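PDB 1TU9: hypothetical protein PA3967 from Pseudomonas aeruginosa, which is of unknown function but folds as a heme-binding globin and, by family resemblance, may bind or carry oxygen. Local coordinates for residues R28-S33 / L95-M100; M10-R15 / D115-V120; V61-G66 / S70-L75; G14-C17 / G21-D24. One frame throughout, in Å; residues are numbered along the deposited sequence. Where two conformers were deposited one is given.

Interaction 1. Residues R28-S33 / L95-M100; sequences RHFLAS and LDALLM. With HEM (protoporphyrin IX containing Fe), chain B.
The imidazole of His29 carries the Met100 sulfur on one face: SD sits almost directly over the ring centre, 3.6 Å from the His29 centroid and 8° off the normal. The terminal methyl follows over the same face, with Met100 CE 3.6 Å from His29 CE1, a CH-pi contact beside the sulfur-aromatic one. Met100 reaches this far because its chain is extended beyond CG, crossing the His29 side chain at about a right angle; it was modelled in two conformers, and this packing describes one of them. His29 NE2 is hydrogen-bonded to Glu104, which helps fix the ring's rotation. Phe30 points its far end at the heme instead, the methyl carbon CMC lying at the ring edge 3.6 Å from Phe30 CZ. Here helices B and G of the globin fold pass each other; their segments 28-32 and 95-100 run roughly antiparallel, at 148°, with axes approaching to 8.4 Å. Ala97 lies at the close point, its CB 3.6 Å from Phe30 N and 3.8 Å from His29 CB. Trp94 meets the Phe30 ring edge-to-face, and Phe30 also lines the pocket holding propanoic acid. Ser33 OG and Ser33 N both donate hydrogen bonds to Phe30 O.

Interaction 2. Residues M10-R15 / D115-V120; sequences MQSYGR and DAWRDV
A buried aromatic contact, fixed by one hydrogen bond, joins Ser12 and Tyr13 to Trp117 between the N-terminal helix 5-17 and the long C-terminal helix 111-130. The indole spans the gap edge-on. Its NE1 donates to Ser12 OG over 2.9 Å, with an N-H...O angle of 171° and the oxygen lying in the indole plane, so the bond is nearly straight. Ser12 OG has a second partner in Asp106 OD2, and the same carboxylate group takes Arg15 NE through OD1. The buried serine oxygen therefore has two partners, and the nearby negative charge would be expected to strengthen its hold on the indole N-H. These are helices A and H of the globin fold, their segments 100 residues apart in the chain. Farther along the same indole edge, Trp117 CH2 meets Tyr13 CD1 at 3.6 Å, and Trp117 CZ2 lies 3.8 Å from Tyr13 CB. CG anti to the backbone N (chi1 -168°) sends the phenol of Tyr13 across the end of the indole, the two side chains crossing at about a right angle. The two rings meet obliquely, planes 76° apart and centroids separated by 5.8 Å. Tyr13 OH reaches on to the carbonyl oxygen of Arg54 on helix 46-64. Leu98 and Val102 of helix 90-105 also pack on Trp117, and Val9 touches it from helix 5-17.

Interaction 3. Residues V61-G66 / S70-L75; sequences VMYARG and SKLRAL
Lys71 makes the first touch, its extended chain bringing NZ to 4.0 Å from Met62 CE, a loose van der Waals approach of the Met62 methyl, in one of two modelled conformers, to the lysine nitrogen. Lys71 NZ is hydrogen-bonded to Asn59 OD1, about one turn back along helix 46-64. Leu72 comes next and carries most of the contact. Its CD2 methyl lies over one face of the Tyr63 ring, offset toward the rim, 3.5 Å from the Tyr63 centroid, a CH-pi contact. The rotation about Leu72 CB-CG is far from a staggered value (chi2 24°) and CG is modelled nearly planar, so the exact distance is doubtful. Tyr63 presents its face because its CG runs anti to the backbone N (chi1 170°). Leu75, a turn further on, leaves the contact and touches the heme instead. At the end of segment 61-66, Gly66, with positive phi (112°), closes the helix in a Schellman motif. This is the EF corner of the globin fold, where the end of helix E faces the start of helix F (70-78); Val127 of helix 111-130 packs against both Tyr63 and Leu72.

Interaction 4. Residues G14-C17 / G21-D24; sequences GRCC and GFFD. With EDO (1,2-ethanediol), chain E.
With CG anti to the backbone N (chi1 174°), Phe22 lays its ring across the last turn of helix 5-17; the helix backbone places Cys16 CB on that ring, and a chi1 of -71° sets Cys16 SG beside its own backbone N, near Phe22 CE1. Cys16 CB stands over the centre of the Phe22 face, 3.5 Å from the centroid and only 7° off the normal. Cys16 SG lies oblique to the ring, 3.6 Å from Phe22 CE1, a sulfur-aromatic contact. At the base of the ring, Phe22 CB comes within 3.3 Å of the carbonyl oxygen Cys16 O. The neighbouring pair meets differently: Cys17 SG sits at the edge of the Phe23 ring, 4.0 Å from Phe23 CZ. The two phenylalanines also touch each other, Phe22 CD2 lying over the centre of the Phe23 ring. This is the AB corner of the globin, a short turn that ends in Gly21, the N-cap of helix 22-32. Phe22 goes on to pack against Leu98, Ala101 and Val102 of helix 90-105, whereas Phe23 leans on Leu53 and Arg54 of helix 46-64. A 1,2-ethanediol, probably from the crystallisation liquor, donates from O1 to Asp24 O and is also hydrogen-bonded to Lys50 NZ. Between these segments the contact is one of dispersion and, probably, weak electrostatics: a methylene over the pi face of Phe22 with its sulfur set obliquely beside it, and a second sulfur at the slightly positive rim of Phe23.

How the interactions relate
Interaction 4 closes first along the chain, at the corner between helices 5-17 and 22-32; interaction 1 then ties 22-32 to 90-105, and interaction 3 is nested within its loop. Interaction 2 encloses interactions 1 and 3, bringing the first and last helices together. Interactions 2 and 4 share Gly14 and Arg15, their centres 12 Å apart, and touch through Tyr13 and the two phenylalanines. Interaction 2 also touches interaction 3 through Val120 on Ala64, and interaction 1 through the Asp96-Arg118 salt bridge; interaction 1 meets interaction 4 through Leu98 on Phe22. Interaction 3 lies about 22 Å from interaction 1, centre to centre. Together they join six of the seven helices, and interactions 1 and 3 each supply a heme-touching residue.

Interaction 1. Residues R28-S33 / L95-M100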
# COMPACT_ATOMS: atom_id res chain seq x y z
N ARG A 28 -8.85 -1.04 -8.74
CA ARG A 28 -9.94 -1.90 -9.16
C ARG A 28 -10.04 -3.09 -8.20
O ARG A 28 -11.11 -3.45 -7.73
CB ARG A 28 -9.77 -2.36 -10.60
CG ARG A 28 -10.85 -3.32 -11.07
CD ARG A 28 -10.84 -3.56 -12.56
NE ARG A 28 -9.52 -3.91 -13.08
CZ ARG A 28 -9.01 -5.14 -13.11
NH1 ARG A 28 -9.66 -6.16 -12.58
NH2 ARG A 28 -7.83 -5.34 -13.66
N HIS A 29 -8.90 -3.71 -7.90
CA HIS A 29 -8.91 -4.87 -7.01
C HIS A 29 -9.30 -4.48 -5.58
O HIS A 29 -10.05 -5.18 -4.91
CB HIS A 29 -7.54 -5.53 -6.95
CG HIS A 29 -7.02 -5.99 -8.27
ND1 HIS A 29 -7.80 -6.62 -9.21
CD2 HIS A 29 -5.77 -5.96 -8.78
CE1 HIS A 29 -7.05 -6.94 -10.26
NE2 HIS A 29 -5.82 -6.54 -10.02
N PHE A 30 -8.76 -3.36 -5.11
CA PHE A 30 -8.99 -2.90 -3.74
C PHE A 30 -10.47 -2.55 -3.54
O PHE A 30 -11.10 -3.01 -2.58
CB PHE A 30 -8.07 -1.71 -3.48
CG PHE A 30 -8.04 -1.23 -2.04
CD1 PHE A 30 -8.13 -2.09 -0.96
CD2 PHE A 30 -7.82 0.11 -1.79
CE1 PHE A 30 -8.06 -1.60 0.36
CE2 PHE A 30 -7.73 0.59 -0.49
CZ PHE A 30 -7.84 -0.28 0.58
N LEU A 31 -11.03 -1.77 -4.44
CA LEU A 31 -12.45 -1.41 -4.36
C LEU A 31 -13.34 -2.65 -4.44
O LEU A 31 -14.35 -2.73 -3.73
CB LEU A 31 -12.83 -0.45 -5.49
CG LEU A 31 -12.21 0.93 -5.42
CD1 LEU A 31 -12.35 1.67 -6.75
CD2 LEU A 31 -12.87 1.68 -4.32
N ALA A 32 -12.98 -3.61 -5.28
CA ALA A 32 -13.80 -4.81 -5.47
C ALA A 32 -13.81 -5.69 -4.23
O ALA A 32 -14.74 -6.49 -4.05
CB ALA A 32 -13.29 -5.60 -6.65
N SER A 33 -12.81 -5.56 -3.37
CA SER A 33 -12.63 -6.47 -2.25
C SER A 33 -13.66 -6.33 -1.13
O SER A 33 -13.88 -7.28 -0.39
CB SER A 33 -11.22 -6.33 -1.67
OG SER A 33 -11.05 -5.14 -0.95
N LEU A 95 -3.27 -4.95 1.09
CA LEU A 95 -2.08 -5.71 0.75
C LEU A 95 -2.40 -6.79 -0.28
O LEU A 95 -1.63 -7.01 -1.21
CB LEU A 95 -1.42 -6.30 2.01
CG LEU A 95 -0.06 -6.98 1.79
CD1 LEU A 95 0.94 -6.03 1.14
CD2 LEU A 95 0.44 -7.45 3.14
N ASP A 96 -3.53 -7.46 -0.13
CA ASP A 96 -3.93 -8.45 -1.13
C ASP A 96 -4.08 -7.82 -2.52
O ASP A 96 -3.67 -8.40 -3.52
CB ASP A 96 -5.26 -9.12 -0.78
CG ASP A 96 -5.19 -10.02 0.42
OD1 ASP A 96 -4.10 -10.44 0.83
OD2 ASP A 96 -6.25 -10.38 0.99
N ALA A 97 -4.67 -6.63 -2.59
CA ALA A 97 -4.89 -5.95 -3.86
C ALA A 97 -3.55 -5.55 -4.47
O ALA A 97 -3.34 -5.67 -5.70
CB ALA A 97 -5.79 -4.75 -3.66
N LEU A 98 -2.63 -5.10 -3.64
CA LEU A 98 -1.29 -4.75 -4.08
C LEU A 98 -0.57 -5.95 -4.66
O LEU A 98 0.02 -5.87 -5.74
CB LEU A 98 -0.49 -4.13 -2.93
CG LEU A 98 0.95 -3.72 -3.28
CD1 LEU A 98 1.02 -2.71 -4.41
CD2 LEU A 98 1.63 -3.16 -2.03
N LEU A 99 -0.61 -7.07 -3.96
CA LEU A 99 0.05 -8.27 -4.44
C LEU A 99 -0.52 -8.75 -5.77
O LEU A 99 0.23 -9.22 -6.63
CB LEU A 99 0.01 -9.37 -3.37
CG LEU A 99 1.19 -9.32 -2.39
CD1 LEU A 99 2.44 -9.76 -3.11
CD2 LEU A 99 1.45 -7.95 -1.74
N MET A 100 -1.82 -8.62 -5.95
CA MET A 100 -2.44 -8.98 -7.22
C MET A 100 -1.95 -8.05 -8.34
O MET A 100 -1.61 -8.52 -9.43
CB MET A 100 -3.96 -8.92 -7.10
CG MET A 100 -4.68 -9.75 -8.11
SD MET A 100 -6.45 -9.70 -7.81
CE MET A 100 -7.01 -10.41 -9.32
CHA HEM B . -5.78 8.93 1.94
CHB HEM B . -1.74 6.08 1.80
CHC HEM B . -4.31 2.47 3.50
CHD HEM B . -8.40 4.92 2.78
C1A HEM B . -4.45 8.47 1.85
C2A HEM B . -3.29 9.29 1.55
C3A HEM B . -2.20 8.53 1.49
C4A HEM B . -2.59 7.16 1.76
CMA HEM B . -0.76 9.01 1.21
CAA HEM B . -3.32 10.81 1.34
CBA HEM B . -2.66 11.49 2.54
CGA HEM B . -3.11 10.93 3.88
O1A HEM B . -4.30 11.11 4.24
O2A HEM B . -2.29 10.30 4.60
C1B HEM B . -2.04 4.85 2.28
C2B HEM B . -1.17 3.70 2.48
C3B HEM B . -1.89 2.69 2.96
C4B HEM B . -3.26 3.20 3.06
CMB HEM B . 0.35 3.67 2.15
CAB HEM B . -1.40 1.26 3.31
CBB HEM B . -0.24 1.02 3.93
C1C HEM B . -5.63 2.82 3.37
C2C HEM B . -6.69 1.88 3.54
C3C HEM B . -7.83 2.53 3.31
C4C HEM B . -7.51 3.90 3.02
CMC HEM B . -6.49 0.41 3.90
CAC HEM B . -9.22 1.88 3.41
CBC HEM B . -10.24 2.27 2.65
C1D HEM B . -8.10 6.22 2.52
C2D HEM B . -9.09 7.23 2.30
C3D HEM B . -8.31 8.49 2.03
C4D HEM B . -6.91 8.13 2.10
CMD HEM B . -10.61 7.05 2.33
CAD HEM B . -8.97 9.83 1.69
CBD HEM B . -9.47 9.79 0.24
CGD HEM B . -10.23 11.05 -0.12
O1D HEM B . -11.35 11.25 0.41
O2D HEM B . -9.72 11.88 -0.93
NA HEM B . -3.97 7.19 1.97
NB HEM B . -3.32 4.51 2.65
NC HEM B . -6.14 4.05 3.04
ND HEM B . -6.84 6.77 2.41
FE HEM B . -5.08 5.76 2.55

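Interaction 2. Residues M10-R15 / D115-V120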
# COMPACT_ATOMS: atom_id res chain seq x y z
N MET A 10 12.08 -2.67 -4.23
CA MET A 10 12.37 -1.52 -5.08
C MET A 10 12.50 -1.95 -6.55
O MET A 10 12.00 -1.27 -7.44
CB MET A 10 13.63 -0.79 -4.63
CG MET A 10 13.43 -0.03 -3.35
SD MET A 10 14.75 1.08 -2.91
CE MET A 10 16.06 -0.07 -2.47
N GLN A 11 13.17 -3.07 -6.81
CA GLN A 11 13.34 -3.53 -8.18
C GLN A 11 11.98 -3.86 -8.79
O GLN A 11 11.67 -3.45 -9.92
CB GLN A 11 14.23 -4.77 -8.20
CG GLN A 11 15.69 -4.47 -7.80
CD GLN A 11 16.52 -5.71 -7.61
OE1 GLN A 11 16.19 -6.77 -8.15
NE2 GLN A 11 17.60 -5.60 -6.86
N SER A 12 11.16 -4.55 -8.03
CA SER A 12 9.81 -4.90 -8.47
C SER A 12 8.94 -3.67 -8.68
O SER A 12 8.24 -3.55 -9.70
CB SER A 12 9.18 -5.85 -7.46
OG SER A 12 7.82 -6.09 -7.76
N TYR A 13 9.00 -2.72 -7.76
CA TYR A 13 8.18 -1.52 -7.85
C TYR A 13 8.58 -0.68 -9.06
O TYR A 13 7.74 -0.05 -9.67
CB TYR A 13 8.31 -0.71 -6.58
CG TYR A 13 7.31 0.41 -6.41
CD1 TYR A 13 5.95 0.20 -6.58
CD2 TYR A 13 7.73 1.67 -6.00
CE1 TYR A 13 5.03 1.22 -6.36
CE2 TYR A 13 6.82 2.70 -5.77
CZ TYR A 13 5.47 2.46 -5.96
OH TYR A 13 4.52 3.44 -5.72
N GLY A 14 9.86 -0.67 -9.42
CA GLY A 14 10.29 0.01 -10.63
C GLY A 14 9.64 -0.58 -11.86
O GLY A 14 9.15 0.16 -12.72
N ARG A 15 9.61 -1.90 -11.95
CA ARG A 15 8.92 -2.56 -13.05
C ARG A 15 7.42 -2.27 -13.01
O ARG A 15 6.81 -2.08 -14.05
CB ARG A 15 9.19 -4.06 -13.07
CG ARG A 15 10.64 -4.41 -13.38
CD ARG A 15 10.91 -5.90 -13.53
NE ARG A 15 10.75 -6.63 -12.28
CZ ARG A 15 11.70 -6.87 -11.39
NH1 ARG A 15 12.93 -6.41 -11.54
NH2 ARG A 15 11.39 -7.56 -10.31
N ASP A 115 6.83 -12.44 -1.25
CA ASP A 115 7.14 -12.46 0.18
C ASP A 115 7.89 -11.21 0.62
O ASP A 115 7.74 -10.73 1.74
CB ASP A 115 7.95 -13.70 0.56
CG ASP A 115 7.08 -14.83 1.03
OD1 ASP A 115 7.60 -15.96 1.15
OD2 ASP A 115 5.87 -14.71 1.29
N ALA A 116 8.73 -10.69 -0.26
CA ALA A 116 9.42 -9.44 0.05
C ALA A 116 8.42 -8.29 0.16
O ALA A 116 8.51 -7.48 1.07
CB ALA A 116 10.49 -9.14 -0.98
N TRP A 117 7.46 -8.22 -0.75
CA TRP A 117 6.42 -7.20 -0.65
C TRP A 117 5.64 -7.33 0.65
O TRP A 117 5.40 -6.34 1.33
CB TRP A 117 5.45 -7.29 -1.83
CG TRP A 117 5.88 -6.54 -3.06
CD1 TRP A 117 6.43 -7.05 -4.19
CD2 TRP A 117 5.78 -5.13 -3.26
NE1 TRP A 117 6.67 -6.04 -5.09
CE2 TRP A 117 6.28 -4.85 -4.54
CE3 TRP A 117 5.31 -4.07 -2.49
CZ2 TRP A 117 6.30 -3.57 -5.07
CZ3 TRP A 117 5.35 -2.80 -3.00
CH2 TRP A 117 5.83 -2.56 -4.29
N ARG A 118 5.24 -8.53 1.00
CA ARG A 118 4.46 -8.73 2.23
C ARG A 118 5.25 -8.33 3.47
O ARG A 118 4.72 -7.70 4.37
CB ARG A 118 3.92 -10.16 2.30
CG ARG A 118 2.77 -10.35 1.31
CD ARG A 118 1.97 -11.63 1.45
NE ARG A 118 0.80 -11.62 0.57
CZ ARG A 118 -0.39 -11.08 0.88
NH1 ARG A 118 -0.60 -10.52 2.07
NH2 ARG A 118 -1.36 -11.10 -0.01
N ASP A 119 6.53 -8.66 3.48
CA ASP A 119 7.41 -8.35 4.61
C ASP A 119 7.65 -6.85 4.71
O ASP A 119 7.45 -6.23 5.76
CB ASP A 119 8.71 -9.14 4.39
CG ASP A 119 9.72 -9.00 5.49
OD1 ASP A 119 9.61 -8.14 6.40
OD2 ASP A 119 10.73 -9.72 5.44
N VAL A 120 8.06 -6.24 3.60
CA VAL A 120 8.41 -4.83 3.57
C VAL A 120 7.18 -3.95 3.83
O VAL A 120 7.23 -3.02 4.62
CB VAL A 120 9.13 -4.45 2.26
CG1 VAL A 120 9.27 -2.94 2.11
CG2 VAL A 120 10.50 -5.13 2.22

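Interaction 3. Residues V61-G66 / S70-L75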
# COMPACT_ATOMS: atom_id res chain seq x y z
N VAL A 61 8.48 2.10 1.76
CA VAL A 61 9.79 1.55 1.40
C VAL A 61 10.91 2.33 2.10
O VAL A 61 11.83 1.74 2.64
CB VAL A 61 9.99 1.52 -0.11
CG1 VAL A 61 11.42 1.11 -0.43
CG2 VAL A 61 8.98 0.56 -0.75
N MET A 62 10.82 3.65 2.13
CA MET A 62 11.85 4.45 2.80
C MET A 62 11.93 4.11 4.28
O MET A 62 13.03 3.98 4.82
CB MET A 62 11.60 5.94 2.58
CG MET A 62 11.86 6.38 1.14
SD MET A 62 11.93 8.15 0.91
CE MET A 62 10.36 8.54 1.23
N TYR A 63 10.79 3.94 4.93
CA TYR A 63 10.77 3.49 6.32
C TYR A 63 11.49 2.15 6.46
O TYR A 63 12.36 2.00 7.33
CB TYR A 63 9.32 3.40 6.82
CG TYR A 63 9.19 2.73 8.16
CD1 TYR A 63 9.49 3.40 9.33
CD2 TYR A 63 8.78 1.42 8.25
CE1 TYR A 63 9.34 2.78 10.56
CE2 TYR A 63 8.66 0.78 9.48
CZ TYR A 63 8.95 1.47 10.63
OH TYR A 63 8.83 0.85 11.86
N ALA A 64 11.22 1.21 5.56
CA ALA A 64 11.83 -0.12 5.61
C ALA A 64 13.33 -0.09 5.33
O ALA A 64 14.03 -1.04 5.64
CB ALA A 64 11.13 -1.04 4.63
N ARG A 65 13.83 0.99 4.72
CA ARG A 65 15.26 1.20 4.48
C ARG A 65 15.96 1.94 5.60
O ARG A 65 17.18 2.19 5.52
CB ARG A 65 15.45 1.98 3.18
CG ARG A 65 15.00 1.26 1.93
CD ARG A 65 15.10 2.14 0.70
NE ARG A 65 16.47 2.21 0.18
CZ ARG A 65 16.90 3.09 -0.72
NH1 ARG A 65 16.12 4.06 -1.19
NH2 ARG A 65 18.16 3.02 -1.14
N GLY A 66 15.22 2.34 6.62
CA GLY A 66 15.82 2.92 7.82
C GLY A 66 15.53 4.39 8.03
O GLY A 66 16.09 5.01 8.92
N SER A 70 8.75 9.03 11.42
CA SER A 70 7.93 10.24 11.48
C SER A 70 6.78 10.25 10.47
O SER A 70 5.65 10.54 10.83
CB SER A 70 8.81 11.48 11.28
OG SER A 70 9.63 11.69 12.42
N LYS A 71 7.07 9.92 9.22
CA LYS A 71 6.04 9.92 8.16
C LYS A 71 5.00 8.83 8.38
O LYS A 71 3.80 9.05 8.17
CB LYS A 71 6.65 9.78 6.77
CG LYS A 71 7.34 11.05 6.25
CD LYS A 71 7.62 10.91 4.77
CE LYS A 71 8.51 12.01 4.22
NZ LYS A 71 8.65 11.87 2.74
N LEU A 72 5.43 7.66 8.83
CA LEU A 72 4.50 6.57 9.12
C LEU A 72 3.61 6.88 10.31
O LEU A 72 2.44 6.53 10.33
CB LEU A 72 5.27 5.27 9.32
CG LEU A 72 5.47 4.53 8.00
CD1 LEU A 72 5.46 5.19 6.62
CD2 LEU A 72 5.93 3.09 8.09
N ARG A 73 4.16 7.57 11.30
CA ARG A 73 3.37 8.03 12.44
C ARG A 73 2.27 8.98 11.97
O ARG A 73 1.14 8.90 12.44
CB ARG A 73 4.25 8.72 13.48
CG ARG A 73 5.07 7.76 14.31
CD ARG A 73 5.91 8.45 15.37
NE ARG A 73 6.54 7.49 16.27
CZ ARG A 73 7.51 7.78 17.14
NH1 ARG A 73 8.00 9.02 17.24
NH2 ARG A 73 8.00 6.82 17.91
N ALA A 74 2.62 9.86 11.03
CA ALA A 74 1.67 10.81 10.45
C ALA A 74 0.56 10.09 9.68
O ALA A 74 -0.61 10.48 9.79
CB ALA A 74 2.40 11.80 9.56
N LEU A 75 0.90 9.07 8.91
CA LEU A 75 -0.10 8.22 8.24
C LEU A 75 -0.95 7.47 9.27
O LEU A 75 -2.17 7.33 9.10
CB LEU A 75 0.58 7.21 7.32
CG LEU A 75 0.95 7.64 5.89
CD1 LEU A 75 1.82 6.58 5.24
CD2 LEU A 75 -0.29 7.86 5.05

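Interaction 4. Residues G14-C17 / G21-D24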
# COMPACT_ATOMS: atom_id res chain seq x y z
N GLY A 14 9.86 -0.67 -9.42
CA GLY A 14 10.29 0.01 -10.63
C GLY A 14 9.64 -0.58 -11.86
O GLY A 14 9.15 0.16 -12.72
N ARG A 15 9.61 -1.90 -11.95
CA ARG A 15 8.92 -2.56 -13.05
C ARG A 15 7.42 -2.27 -13.01
O ARG A 15 6.81 -2.08 -14.05
CB ARG A 15 9.19 -4.06 -13.07
CG ARG A 15 10.64 -4.41 -13.38
CD ARG A 15 10.91 -5.90 -13.53
NE ARG A 15 10.75 -6.63 -12.28
CZ ARG A 15 11.70 -6.87 -11.39
NH1 ARG A 15 12.93 -6.41 -11.54
NH2 ARG A 15 11.39 -7.56 -10.31
N CYS A 16 6.82 -2.22 -11.83
CA CYS A 16 5.39 -1.96 -11.72
C CYS A 16 5.04 -0.55 -12.18
O CYS A 16 4.08 -0.35 -12.93
CB CYS A 16 4.91 -2.14 -10.28
SG CYS A 16 4.85 -3.84 -9.70
N CYS A 17 5.80 0.44 -11.73
CA CYS A 17 5.53 1.83 -12.09
C CYS A 17 5.82 2.08 -13.58
O CYS A 17 5.26 3.01 -14.17
CB CYS A 17 6.34 2.80 -11.24
SG CYS A 17 5.80 2.88 -9.51
N GLY A 21 -1.22 0.91 -16.23
CA GLY A 21 -2.36 0.26 -15.63
C GLY A 21 -2.12 -0.27 -14.23
O GLY A 21 -3.05 -0.74 -13.62
N PHE A 22 -0.89 -0.18 -13.71
CA PHE A 22 -0.59 -0.75 -12.39
C PHE A 22 -1.50 -0.18 -11.30
O PHE A 22 -2.12 -0.93 -10.54
CB PHE A 22 0.89 -0.54 -12.05
CG PHE A 22 1.26 -0.97 -10.65
CD1 PHE A 22 1.22 -2.30 -10.28
CD2 PHE A 22 1.62 -0.03 -9.71
CE1 PHE A 22 1.56 -2.69 -8.98
CE2 PHE A 22 1.94 -0.43 -8.42
CZ PHE A 22 1.91 -1.75 -8.07
N PHE A 23 -1.56 1.15 -11.20
CA PHE A 23 -2.35 1.79 -10.16
C PHE A 23 -3.84 1.70 -10.44
O PHE A 23 -4.63 1.60 -9.50
CB PHE A 23 -1.89 3.24 -9.95
CG PHE A 23 -0.52 3.32 -9.38
CD1 PHE A 23 -0.31 3.08 -8.04
CD2 PHE A 23 0.58 3.59 -10.18
CE1 PHE A 23 0.98 3.12 -7.49
CE2 PHE A 23 1.87 3.63 -9.65
CZ PHE A 23 2.05 3.39 -8.30
N ASP A 24 -4.23 1.70 -11.71
CA ASP A 24 -5.63 1.46 -12.07
C ASP A 24 -6.06 0.09 -11.55
O ASP A 24 -7.13 -0.08 -10.96
CB ASP A 24 -5.84 1.44 -13.59
CG ASP A 24 -5.68 2.79 -14.23
OD1 ASP A 24 -5.76 3.83 -13.54
OD2 ASP A 24 -5.50 2.85 -15.47
C1 EDO E . -10.16 2.16 -10.34
O1 EDO E . -8.85 2.15 -10.86
C2 EDO E . -10.40 3.48 -9.65
O2 EDO E . -10.28 4.54 -10.58